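Local coordinates for putative type VI secretion protein (Escherichia coli, PDB 6SKI), which probably acts as a phospholipase toxin of the type VI secretion system, carried on the VgrG spike, at residues A[292-297]-A[301-306]. Numbering follows the deposited sequence.
Sequences FSLNSI and WPELAL
Ile-297 and Trp-301 bring the two backbones together at the mouth of a short loop, where Trp-301 N donates to Ile-297 O at 3.0 Å in a nearly straight bond (167° at the hydrogen); beyond this point strands 294-296 and 303-306 part and lie in different sheets. Glu-303 spans the widening gap. A chi1 of 174° swings its side chain away from its own backbone N, and the outstretched chain carries the carboxylate across to accept two bonds, both from the syn side. Glu-303 OE1 takes the backbone N of Ile-297 at 2.7 Å. Glu-303 OE2 takes Ser-296 OG at 2.9 Å, the hydroxyl lying 32° out of the carboxylate plane. A glutamate suits this place because it is long enough to cross and has an oxygen for each donor; serine offers a small hydroxyl that can also bond Lys-298 N. The loop lies in the catalytic domain, probably an alpha/beta-hydrolase: strand 303-306 runs parallel to strand 278-284 in the central sheet, while 294-296 pairs with strand 536-538. Ile-297 supplies the apolar part, its branched chain long enough to rest CD1 3.5 Å from Trp-301 CB. The indole itself leads away, and its NE1 bonds to Leu-271 O. Leu-294 CD2 lies 4.1 Å from Glu-303 OE2, a loose contact; apolar in a buried place, this leucine also packs on Asp-245, part of a possible Ser-His-Asp triad with Ser-197 and His-310.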
loop_
_atom_site.group_PDB
_atom_site.type_symbol
_atom_site.label_atom_id
_atom_site.label_comp_id
_atom_site.label_asym_id
_atom_site.label_seq_id
_atom_site.Cartn_x
_atom_site.Cartn_y
_atom_site.Cartn_z
ATOM N N PHE A 292 1.827 4.388 -12.753
ATOM C CA PHE A 292 1.036 4.694 -11.565
ATOM C C PHE A 292 -0.260 5.320 -12.051
ATOM O O PHE A 292 -0.394 6.541 -12.125
ATOM C CB PHE A 292 1.790 5.613 -10.620
ATOM C CG PHE A 292 2.993 4.979 -9.995
ATOM C CD1 PHE A 292 4.151 4.792 -10.727
ATOM C CD2 PHE A 292 2.969 4.573 -8.678
ATOM C CE1 PHE A 292 5.257 4.211 -10.156
ATOM C CE2 PHE A 292 4.074 3.992 -8.103
ATOM C CZ PHE A 292 5.218 3.813 -8.842
ATOM N N SER A 293 -1.222 4.469 -12.373
ATOM C CA SER A 293 -2.540 4.902 -12.802
ATOM C C SER A 293 -3.525 4.698 -11.662
ATOM O O SER A 293 -3.447 3.710 -10.928
ATOM C CB SER A 293 -2.987 4.139 -14.049
ATOM O OG SER A 293 -3.063 2.750 -13.799
ATOM N N LEU A 294 -4.449 5.636 -11.519
ATOM C CA LEU A 294 -5.355 5.662 -10.385
ATOM C C LEU A 294 -6.535 4.734 -10.616
ATOM O O LEU A 294 -7.029 4.610 -11.736
ATOM C CB LEU A 294 -5.858 7.083 -10.146
ATOM C CG LEU A 294 -6.810 7.286 -8.973
ATOM C CD1 LEU A 294 -6.120 6.996 -7.661
ATOM C CD2 LEU A 294 -7.371 8.687 -8.997
ATOM N N ASN A 295 -6.958 4.055 -9.556
ATOM C CA ASN A 295 -8.274 3.433 -9.492
ATOM C C ASN A 295 -9.128 4.303 -8.580
ATOM O O ASN A 295 -8.926 4.323 -7.363
ATOM C CB ASN A 295 -8.198 1.996 -8.984
ATOM C CG ASN A 295 -7.357 1.110 -9.870
ATOM O OD1 ASN A 295 -7.883 0.315 -10.646
ATOM N ND2 ASN A 295 -6.044 1.238 -9.762
ATOM N N SER A 296 -10.071 5.023 -9.167
ATOM C CA SER A 296 -10.803 6.053 -8.451
ATOM C C SER A 296 -12.147 5.533 -7.963
ATOM O O SER A 296 -12.788 4.699 -8.604
ATOM C CB SER A 296 -11.015 7.280 -9.335
ATOM O OG SER A 296 -12.036 8.110 -8.819
ATOM N N ILE A 297 -12.560 6.041 -6.808
ATOM C CA ILE A 297 -13.863 5.758 -6.233
ATOM C C ILE A 297 -14.759 6.993 -6.285
ATOM O O ILE A 297 -15.743 7.081 -5.557
ATOM C CB ILE A 297 -13.728 5.212 -4.802
ATOM C CG1 ILE A 297 -13.265 6.313 -3.849
ATOM C CG2 ILE A 297 -12.762 4.049 -4.770
ATOM C CD1 ILE A 297 -13.297 5.920 -2.401
ATOM N N TRP A 301 -18.090 6.754 -3.724
ATOM C CA TRP A 301 -17.679 6.992 -2.347
ATOM C C TRP A 301 -16.956 8.320 -2.259
ATOM O O TRP A 301 -16.508 8.866 -3.272
ATOM C CB TRP A 301 -16.771 5.853 -1.861
ATOM C CG TRP A 301 -17.489 4.567 -1.665
ATOM C CD1 TRP A 301 -17.498 3.502 -2.511
ATOM C CD2 TRP A 301 -18.313 4.206 -0.554
ATOM N NE1 TRP A 301 -18.272 2.496 -1.994
ATOM C CE2 TRP A 301 -18.786 2.906 -0.793
ATOM C CE3 TRP A 301 -18.695 4.857 0.620
ATOM C CZ2 TRP A 301 -19.617 2.241 0.099
ATOM C CZ3 TRP A 301 -19.520 4.198 1.504
ATOM C CH2 TRP A 301 -19.973 2.904 1.239
ATOM N N PRO A 302 -16.836 8.886 -1.057
ATOM C CA PRO A 302 -16.124 10.159 -0.906
ATOM C C PRO A 302 -14.659 10.038 -1.297
ATOM O O PRO A 302 -13.934 9.170 -0.810
ATOM C CB PRO A 302 -16.294 10.470 0.584
ATOM C CG PRO A 302 -17.608 9.851 0.889
ATOM C CD PRO A 302 -17.494 8.519 0.208
ATOM N N GLU A 303 -14.229 10.926 -2.187
ATOM C CA GLU A 303 -12.868 10.923 -2.704
ATOM C C GLU A 303 -12.350 12.349 -2.699
ATOM O O GLU A 303 -12.996 13.245 -3.250
ATOM C CB GLU A 303 -12.809 10.347 -4.117
ATOM C CG GLU A 303 -11.445 10.461 -4.755
ATOM C CD GLU A 303 -11.233 9.452 -5.856
ATOM O OE1 GLU A 303 -11.552 8.270 -5.643
ATOM O OE2 GLU A 303 -10.745 9.840 -6.936
ATOM N N LEU A 304 -11.194 12.560 -2.085
ATOM C CA LEU A 304 -10.559 13.868 -2.042
ATOM C C LEU A 304 -9.322 13.859 -2.922
ATOM O O LEU A 304 -8.398 13.076 -2.693
ATOM C CB LEU A 304 -10.181 14.249 -0.612
ATOM C CG LEU A 304 -9.522 15.615 -0.452
ATOM C CD1 LEU A 304 -10.475 16.715 -0.842
ATOM C CD2 LEU A 304 -9.054 15.799 0.970
ATOM N N ALA A 305 -9.304 14.731 -3.922
ATOM C CA ALA A 305 -8.116 14.947 -4.726
ATOM C C ALA A 305 -7.278 16.029 -4.064
ATOM O O ALA A 305 -7.754 17.150 -3.857
ATOM C CB ALA A 305 -8.489 15.351 -6.151
ATOM N N LEU A 306 -6.037 15.694 -3.731
ATOM C CA LEU A 306 -5.194 16.597 -2.973
ATOM C C LEU A 306 -3.896 16.841 -3.726
ATOM O O LEU A 306 -3.330 15.910 -4.309
ATOM C CB LEU A 306 -4.895 16.019 -1.585
ATOM C CG LEU A 306 -5.028 16.955 -0.386
ATOM C CD1 LEU A 306 -6.265 17.814 -0.520
ATOM C CD2 LEU A 306 -5.082 16.149 0.895
#